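Local coordinates for hydrogenase maturation factor (Thermoanaerobacter tengcongensis, PDB 3VTH), which probably uses ATP to transfer the carbamoyl group of carbamoyl phosphate to the C-terminal cysteine of HypE during [NiFe]-hydrogenase maturation, at residues S278-I283 with A388-L393; N364-S369 with I423-G428. All blocks are in the same frame, centred on the assembly; numbering follows the deposited sequence.

Interaction 1 (S278-I283 with A388-L393); sequences SQRRPI and APQPIL. With PO4 (phosphate ion), chain L.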
ATOM      1  N   SER A 278       8.242  -9.154   9.145  1.00 27.37           N
ATOM      2  CA  SER A 278       8.758  -7.772   9.161  1.00 27.07           C
ATOM      3  C   SER A 278       8.070  -6.946  10.240  1.00 26.75           C
ATOM      4  O   SER A 278       6.874  -7.110  10.465  1.00 26.27           O
ATOM      5  CB  SER A 278       8.499  -7.103   7.811  1.00 27.18           C
ATOM      6  OG  SER A 278       8.960  -5.751   7.809  1.00 27.91           O
ATOM      7  N   GLN A 279       8.800  -6.037  10.890  1.00 25.91           N
ATOM      8  CA  GLN A 279       8.134  -5.077  11.781  1.00 25.97           C
ATOM      9  C   GLN A 279       7.115  -4.203  11.044  1.00 24.38           C
ATOM     10  O   GLN A 279       6.244  -3.600  11.664  1.00 24.30           O
ATOM     11  CB  GLN A 279       9.144  -4.188  12.505  1.00 26.88           C
ATOM     12  CG  GLN A 279       9.788  -4.818  13.735  1.00 28.04           C
ATOM     13  CD  GLN A 279      10.729  -3.835  14.396  1.00 28.19           C
ATOM     14  OE1 GLN A 279      11.853  -3.652  13.942  1.00 29.63           O
ATOM     15  NE2 GLN A 279      10.255  -3.164  15.441  1.00 23.87           N
ATOM     16  N   ARG A 280       7.199  -4.133   9.719  1.00 24.47           N
ATOM     17  CA  ARG A 280       6.164  -3.386   8.990  1.00 23.38           C
ATOM     18  C   ARG A 280       4.788  -4.055   9.211  1.00 23.73           C
ATOM     19  O   ARG A 280       3.750  -3.387   9.160  1.00 23.99           O
ATOM     20  CB  ARG A 280       6.524  -3.251   7.508  1.00 23.09           C
ATOM     21  CG  ARG A 280       7.875  -2.551   7.231  1.00 24.08           C
ATOM     22  CD  ARG A 280       8.083  -2.359   5.712  1.00 22.13           C
ATOM     23  NE  ARG A 280       9.399  -1.805   5.370  1.00 25.00           N
ATOM     24  CZ  ARG A 280       9.686  -0.505   5.313  1.00 25.87           C
ATOM     25  NH1 ARG A 280       8.742   0.398   5.591  1.00 23.64           N
ATOM     26  NH2 ARG A 280      10.920  -0.101   4.973  1.00 26.21           N
ATOM     27  N   ARG A 281       4.802  -5.370   9.464  1.00 23.79           N
ATOM     28  CA  ARG A 281       3.593  -6.167   9.734  1.00 23.29           C
ATOM     29  C   ARG A 281       2.423  -5.858   8.802  1.00 22.92           C
ATOM     30  O   ARG A 281       1.413  -5.308   9.255  1.00 22.64           O
ATOM     31  CB  ARG A 281       3.159  -6.003  11.214  1.00 23.95           C
ATOM     32  CG  ARG A 281       4.155  -6.586  12.238  1.00 24.72           C
ATOM     33  CD  ARG A 281       4.143  -8.102  12.206  1.00 25.90           C
ATOM     34  NE  ARG A 281       5.435  -8.727  12.544  1.00 27.92           N
ATOM     35  CZ  ARG A 281       5.613  -9.664  13.475  1.00 30.10           C
ATOM     36  NH1 ARG A 281       4.593 -10.098  14.211  1.00 28.69           N
ATOM     37  NH2 ARG A 281       6.822 -10.188  13.663  1.00 30.39           N
ATOM     38  N   PRO A 282       2.542  -6.217   7.503  1.00 22.82           N
ATOM     39  CA  PRO A 282       1.386  -6.101   6.632  1.00 22.77           C
ATOM     40  C   PRO A 282       0.526  -7.367   6.649  1.00 23.05           C
ATOM     41  O   PRO A 282       0.956  -8.424   7.152  1.00 23.59           O
ATOM     42  CB  PRO A 282       2.022  -5.997   5.246  1.00 22.77           C
ATOM     43  CG  PRO A 282       3.190  -6.915   5.343  1.00 22.85           C
ATOM     44  CD  PRO A 282       3.738  -6.646   6.746  1.00 23.31           C
ATOM     45  N   ILE A 283      -0.669  -7.244   6.075  1.00 22.81           N
ATOM     46  CA  ILE A 283      -1.439  -8.395   5.580  1.00 22.05           C
ATOM     47  C   ILE A 283      -0.661  -8.935   4.359  1.00 22.98           C
ATOM     48  O   ILE A 283      -0.256  -8.161   3.511  1.00 22.45           O
ATOM     49  CB  ILE A 283      -2.835  -7.924   5.115  1.00 22.31           C
ATOM     50  CG1 ILE A 283      -3.662  -7.412   6.318  1.00 20.80           C
ATOM     51  CG2 ILE A 283      -3.573  -9.041   4.327  1.00 20.15           C
ATOM     52  CD1 ILE A 283      -4.782  -6.446   5.930  1.00 20.54           C
ATOM     53  N   ALA A 388       3.939   3.472   4.370  1.00 21.70           N
ATOM     54  CA  ALA A 388       3.717   4.903   4.397  1.00 21.92           C
ATOM     55  C   ALA A 388       3.937   5.412   5.818  1.00 21.56           C
ATOM     56  O   ALA A 388       3.580   4.735   6.789  1.00 21.87           O
ATOM     57  CB  ALA A 388       2.301   5.240   3.926  1.00 22.44           C
ATOM     58  N   PRO A 389       4.469   6.634   5.954  1.00 24.64           N
ATOM     59  CA  PRO A 389       4.732   7.594   4.889  1.00 23.83           C
ATOM     60  C   PRO A 389       6.199   7.620   4.398  1.00 24.17           C
ATOM     61  O   PRO A 389       6.690   8.681   3.993  1.00 24.03           O
ATOM     62  CB  PRO A 389       4.420   8.915   5.574  1.00 24.09           C
ATOM     63  CG  PRO A 389       4.971   8.689   6.999  1.00 25.56           C
ATOM     64  CD  PRO A 389       4.718   7.213   7.290  1.00 24.55           C
ATOM     65  N   GLN A 390       6.905   6.496   4.471  1.00 24.41           N
ATOM     66  CA  GLN A 390       8.298   6.468   3.972  1.00 24.38           C
ATOM     67  C   GLN A 390       8.291   6.864   2.491  1.00 23.97           C
ATOM     68  O   GLN A 390       7.516   6.289   1.690  1.00 22.64           O
ATOM     69  CB  GLN A 390       8.952   5.096   4.178  1.00 24.61           C
ATOM     70  CG  GLN A 390      10.392   4.979   3.620  1.00 24.08           C
ATOM     71  CD  GLN A 390      11.060   3.648   3.958  1.00 23.83           C
ATOM     72  OE1 GLN A 390      10.596   2.899   4.814  1.00 25.92           O
ATOM     73  NE2 GLN A 390      12.167   3.356   3.282  1.00 25.84           N
ATOM     74  N   PRO A 391       9.127   7.859   2.127  1.00 24.29           N
ATOM     75  CA  PRO A 391       9.101   8.335   0.749  1.00 25.33           C
ATOM     76  C   PRO A 391       9.789   7.380  -0.227  1.00 26.66           C
ATOM     77  O   PRO A 391      10.589   6.531   0.181  1.00 27.02           O
ATOM     78  CB  PRO A 391       9.860   9.655   0.822  1.00 25.88           C
ATOM     79  CG  PRO A 391      10.865   9.431   1.980  1.00 25.56           C
ATOM     80  CD  PRO A 391      10.065   8.639   2.970  1.00 24.84           C
ATOM     81  N   ILE A 392       9.444   7.525  -1.502  1.00 27.73           N
ATOM     82  CA  ILE A 392      10.197   6.930  -2.596  1.00 29.69           C
ATOM     83  C   ILE A 392      11.387   7.848  -2.895  1.00 31.28           C
ATOM     84  O   ILE A 392      11.229   9.061  -3.061  1.00 31.03           O
ATOM     85  CB  ILE A 392       9.313   6.755  -3.864  1.00 29.30           C
ATOM     86  CG1 ILE A 392       8.060   5.905  -3.556  1.00 29.63           C
ATOM     87  CG2 ILE A 392      10.107   6.156  -5.039  1.00 29.99           C
ATOM     88  CD1 ILE A 392       8.328   4.605  -2.818  1.00 30.39           C
ATOM     89  N   LEU A 393      12.573   7.258  -2.952  1.00 33.67           N
ATOM     90  CA  LEU A 393      13.789   8.016  -3.217  1.00 36.57           C
ATOM     91  C   LEU A 393      13.923   8.316  -4.697  1.00 37.70           C
ATOM     92  O   LEU A 393      13.823   7.412  -5.547  1.00 38.12           O
ATOM     93  CB  LEU A 393      15.017   7.267  -2.699  1.00 38.26           C
ATOM     94  CG  LEU A 393      16.330   8.057  -2.568  1.00 40.93           C
ATOM     95  CD1 LEU A 393      16.156   9.264  -1.657  1.00 42.08           C
ATOM     96  CD2 LEU A 393      17.487   7.160  -2.082  1.00 41.89           C
TER
HETATM   97  P   PO4 L 810      12.538  -3.430   4.130  1.00 61.33           P
HETATM   98  O1  PO4 L 810      11.521  -3.588   5.249  1.00 58.80           O
HETATM   99  O2  PO4 L 810      11.958  -3.995   2.843  1.00 60.60           O
HETATM  100  O3  PO4 L 810      12.881  -1.979   3.886  1.00 58.94           O
HETATM  101  O4  PO4 L 810      13.786  -4.202   4.507  1.00 60.54           O
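Arg280 and Gln390 meet across backbones that stay well apart, the nearest alpha carbons being those of Arg280 and Ala388 at 9.8 Å, so the contact is made by long side chains alone. Arg280 runs extended from CG to NE and crosses the equally extended Gln390 at about a right angle. Both terminal nitrogens of the guanidinium converge on one atom: NH2 gives Gln390 OE1 a bond of 3.0 Å, and NH1 gives the same oxygen a more bent one of 3.2 Å. OE1 lies almost in the guanidinium plane, whereas both donors reach it from one face of the amide, the two planes being turned 35° from each other. The base of the arginine belongs to a type I turn, Ser278 to Arg281, which follows helix 270-277 in the YrdC-like part of the protein. An ST turn is built into it, with Ser278 OG accepting from Arg280 N at 3.1 Å. Along another edge of the guanidinium sits a phosphate ion that probably came from the crystallisation solution, bonded by Arg280 NE to O1 at 2.8 Å and by Arg280 NH2 to O3 at 2.9 Å. NH2 thus serves both partners, while NH1 also reaches Gly386 O. These bonds fix the rotation of the flat group, and Tyr387 adds a cation-pi contact.

Interaction 2 (N364-S369 with I423-G428); sequences NRIDDS and ISHHIG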
ATOM      1  N   ASN A 364      -2.871  10.571  13.044  1.00 24.91           N
ATOM      2  CA  ASN A 364      -2.966  10.277  11.630  1.00 25.01           C
ATOM      3  C   ASN A 364      -3.466   8.855  11.448  1.00 23.60           C
ATOM      4  O   ASN A 364      -2.729   7.899  11.684  1.00 23.55           O
ATOM      5  CB  ASN A 364      -1.585  10.460  10.964  1.00 24.36           C
ATOM      6  CG  ASN A 364      -0.990  11.850  11.225  1.00 27.27           C
ATOM      7  OD1 ASN A 364       0.072  11.983  11.854  1.00 30.18           O
ATOM      8  ND2 ASN A 364      -1.690  12.888  10.779  1.00 23.53           N
ATOM      9  N   ARG A 365      -4.718   8.699  11.033  1.00 24.02           N
ATOM     10  CA  ARG A 365      -5.248   7.340  10.862  1.00 23.45           C
ATOM     11  C   ARG A 365      -4.567   6.713   9.647  1.00 23.13           C
ATOM     12  O   ARG A 365      -4.098   7.438   8.754  1.00 22.05           O
ATOM     13  CB  ARG A 365      -6.772   7.373  10.687  1.00 24.41           C
ATOM     14  CG  ARG A 365      -7.227   7.578   9.240  1.00 25.36           C
ATOM     15  CD  ARG A 365      -8.683   7.903   9.225  1.00 28.89           C
ATOM     16  NE  ARG A 365      -8.937   9.284   9.627  1.00 30.74           N
ATOM     17  CZ  ARG A 365     -10.108   9.718  10.070  1.00 35.70           C
ATOM     18  NH1 ARG A 365     -11.132   8.869  10.192  1.00 36.96           N
ATOM     19  NH2 ARG A 365     -10.253  10.986  10.420  1.00 36.48           N
ATOM     20  N   ILE A 366      -4.489   5.376   9.617  1.00 22.94           N
ATOM     21  CA  ILE A 366      -3.821   4.674   8.525  1.00 22.44           C
ATOM     22  C   ILE A 366      -4.255   3.208   8.492  1.00 22.53           C
ATOM     23  O   ILE A 366      -4.244   2.532   9.507  1.00 23.00           O
ATOM     24  CB  ILE A 366      -2.251   4.818   8.614  1.00 21.54           C
ATOM     25  CG1 ILE A 366      -1.544   4.143   7.435  1.00 20.34           C
ATOM     26  CG2 ILE A 366      -1.706   4.294   9.966  1.00 22.40           C
ATOM     27  CD1 ILE A 366      -0.065   4.657   7.200  1.00 18.67           C
ATOM     28  N   ASP A 367      -4.669   2.732   7.323  1.00 22.28           N
ATOM     29  CA  ASP A 367      -5.105   1.341   7.188  1.00 23.05           C
ATOM     30  C   ASP A 367      -3.957   0.341   7.241  1.00 22.24           C
ATOM     31  O   ASP A 367      -2.802   0.707   7.052  1.00 22.57           O
ATOM     32  CB  ASP A 367      -5.857   1.179   5.862  1.00 23.21           C
ATOM     33  CG  ASP A 367      -7.274   1.698   5.948  1.00 25.41           C
ATOM     34  OD1 ASP A 367      -8.081   1.106   6.696  1.00 25.78           O
ATOM     35  OD2 ASP A 367      -7.571   2.716   5.292  1.00 29.49           O
ATOM     36  N   ASP A 368      -4.282  -0.927   7.456  1.00 21.66           N
ATOM     37  CA  ASP A 368      -3.298  -1.994   7.288  1.00 21.82           C
ATOM     38  C   ASP A 368      -2.824  -2.051   5.838  1.00 20.82           C
ATOM     39  O   ASP A 368      -3.606  -1.803   4.913  1.00 21.11           O
ATOM     40  CB  ASP A 368      -3.903  -3.355   7.663  1.00 21.62           C
ATOM     41  CG  ASP A 368      -4.349  -3.423   9.111  1.00 25.18           C
ATOM     42  OD1 ASP A 368      -3.829  -2.639   9.953  1.00 27.11           O
ATOM     43  OD2 ASP A 368      -5.249  -4.255   9.400  1.00 27.45           O
ATOM     44  N   SER A 369      -1.542  -2.348   5.650  1.00 19.99           N
ATOM     45  CA  SER A 369      -0.997  -2.590   4.314  1.00 20.78           C
ATOM     46  C   SER A 369      -1.379  -3.995   3.858  1.00 20.34           C
ATOM     47  O   SER A 369      -1.647  -4.865   4.686  1.00 20.87           O
ATOM     48  CB  SER A 369       0.528  -2.463   4.321  1.00 19.77           C
ATOM     49  OG  SER A 369       0.906  -1.114   4.505  1.00 20.97           O
ATOM     50  N   ILE A 423       4.641   9.743  -1.269  1.00 21.89           N
ATOM     51  CA  ILE A 423       3.342   9.202  -1.662  1.00 22.23           C
ATOM     52  C   ILE A 423       2.526   8.912  -0.375  1.00 22.75           C
ATOM     53  O   ILE A 423       3.045   8.352   0.612  1.00 24.08           O
ATOM     54  CB  ILE A 423       3.484   7.950  -2.583  1.00 21.45           C
ATOM     55  CG1 ILE A 423       2.106   7.497  -3.100  1.00 20.51           C
ATOM     56  CG2 ILE A 423       4.216   6.812  -1.852  1.00 23.79           C
ATOM     57  CD1 ILE A 423       2.150   6.413  -4.232  1.00 21.36           C
ATOM     58  N   SER A 424       1.272   9.336  -0.363  1.00 22.13           N
ATOM     59  CA  SER A 424       0.462   9.210   0.841  1.00 22.13           C
ATOM     60  C   SER A 424       0.114   7.759   1.068  1.00 21.82           C
ATOM     61  O   SER A 424       0.140   6.937   0.135  1.00 21.40           O
ATOM     62  CB  SER A 424      -0.828  10.019   0.703  1.00 22.58           C
ATOM     63  OG  SER A 424      -1.787   9.366  -0.130  1.00 21.34           O
ATOM     64  N   HIS A 425      -0.226   7.443   2.307  1.00 21.74           N
ATOM     65  CA  HIS A 425      -0.854   6.170   2.588  1.00 21.49           C
ATOM     66  C   HIS A 425      -2.169   6.064   1.813  1.00 21.39           C
ATOM     67  O   HIS A 425      -2.750   7.070   1.418  1.00 20.92           O
ATOM     68  CB  HIS A 425      -1.099   6.004   4.089  1.00 21.55           C
ATOM     69  CG  HIS A 425      -2.059   6.997   4.683  1.00 24.02           C
ATOM     70  ND1 HIS A 425      -1.687   8.279   5.040  1.00 26.15           N
ATOM     71  CD2 HIS A 425      -3.367   6.876   5.031  1.00 23.38           C
ATOM     72  CE1 HIS A 425      -2.727   8.907   5.566  1.00 26.30           C
ATOM     73  NE2 HIS A 425      -3.758   8.080   5.572  1.00 26.72           N
ATOM     74  N   HIS A 426      -2.607   4.828   1.600  1.00 20.96           N
ATOM     75  CA  HIS A 426      -3.911   4.532   0.995  1.00 21.71           C
ATOM     76  C   HIS A 426      -5.018   5.407   1.583  1.00 22.68           C
ATOM     77  O   HIS A 426      -5.206   5.446   2.809  1.00 23.46           O
ATOM     78  CB  HIS A 426      -4.230   3.062   1.270  1.00 21.10           C
ATOM     79  CG  HIS A 426      -5.599   2.640   0.837  1.00 21.33           C
ATOM     80  ND1 HIS A 426      -6.644   2.476   1.724  1.00 25.35           N
ATOM     81  CD2 HIS A 426      -6.086   2.321  -0.381  1.00 20.47           C
ATOM     82  CE1 HIS A 426      -7.719   2.071   1.071  1.00 20.58           C
ATOM     83  NE2 HIS A 426      -7.402   1.952  -0.206  1.00 25.28           N
ATOM     84  N   ILE A 427      -5.734   6.116   0.715  1.00 22.40           N
ATOM     85  CA  ILE A 427      -6.830   6.974   1.144  1.00 23.72           C
ATOM     86  C   ILE A 427      -8.166   6.240   0.928  1.00 25.19           C
ATOM     87  O   ILE A 427      -9.002   6.209   1.829  1.00 25.60           O
ATOM     88  CB  ILE A 427      -6.826   8.339   0.386  1.00 24.13           C
ATOM     89  CG1 ILE A 427      -5.492   9.094   0.624  1.00 23.12           C
ATOM     90  CG2 ILE A 427      -8.071   9.188   0.720  1.00 24.55           C
ATOM     91  CD1 ILE A 427      -5.238   9.503   2.097  1.00 25.28           C
ATOM     92  N   GLY A 428      -8.342   5.651  -0.250  1.00 24.40           N
ATOM     93  CA  GLY A 428      -9.550   4.852  -0.551  1.00 26.60           C
ATOM     94  C   GLY A 428     -10.197   5.329  -1.847  1.00 26.76           C
ATOM     95  O   GLY A 428      -9.701   6.247  -2.486  1.00 25.42           O
TER
HETATM   96  O   HOH W   1      -5.481   4.276   5.028  1.00 30.95           O
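Ile366 meets His425 obliquely, its CD1 resting 3.5 Å from His425 CB and its CG1 lying 3.9 Å from that same carbon. CG1 is anti to the backbone N of Ile366 (chi1 -177°), which carries the ethyl branch to the base of the imidazole. The far end of the His425 ring comes close to the carbonyl of the Arg365-Ile366 peptide: NE2 is 3.3 Å from Arg365 O, at too poor an angle for a hydrogen bond. Instead, NE2 is hydrogen-bonded to Tyr438 OH and ND1 to Tyr446 OH, so both ring nitrogens of His425 are held by helix 433-449 and the imidazole cannot readily turn. Ile427 CD1 lies over one face of the ring, offset toward its rim.

Here the YrdC-like part of the chain, contributing 364-369, packs against the Kae1-like part, whose loop after strand 420-423 carries the two histidines and then a classic beta bulge, Ile427 and Gly428 facing Asn411. Asp367 and His426 form the second pair. The carboxylate oxygen OD2 stands in the plane of the His426 ring, at its edge, yet 3.7 Å from ND1, and carboxylate and ring are turned 68° from each other. ND1 is buried without a partner in the model, while Gly428 N sits over the centre of one ring face. A water accepts from Asp367 N at 2.9 Å and donates to Asp367 OD2; its approach to His426 O is very short, so the details there are doubtful. Asp367 is a magnesium-binding residue, although the ion here stays about 4 Å from its nearest side-chain atom; the bound ATP analogue comes within about 5 Å of the His426 side chain.

Overall arrangement
From the N terminus, 278-283 comes first, leaving helix 270-277 for strand 283-287. The loop segment 364-369 follows and leads into strand 370-374, which lies beside 283-287. Interaction 1 closes a loop of 104 residues when the chain returns at 388-393. Interaction 2 closes a shorter one, of 53 residues, at 423-428. Their segments alternate along the chain, so the two loops cross rather than nest. With centres 11 Å apart, the contacts also touch: Ile283 N probably donates to Ser369 O, and Ala388 CB packs on His425 CB. Together they tie the ten-stranded sheet of the YrdC-like part to the six-stranded sheet that opens the Kae1-like part.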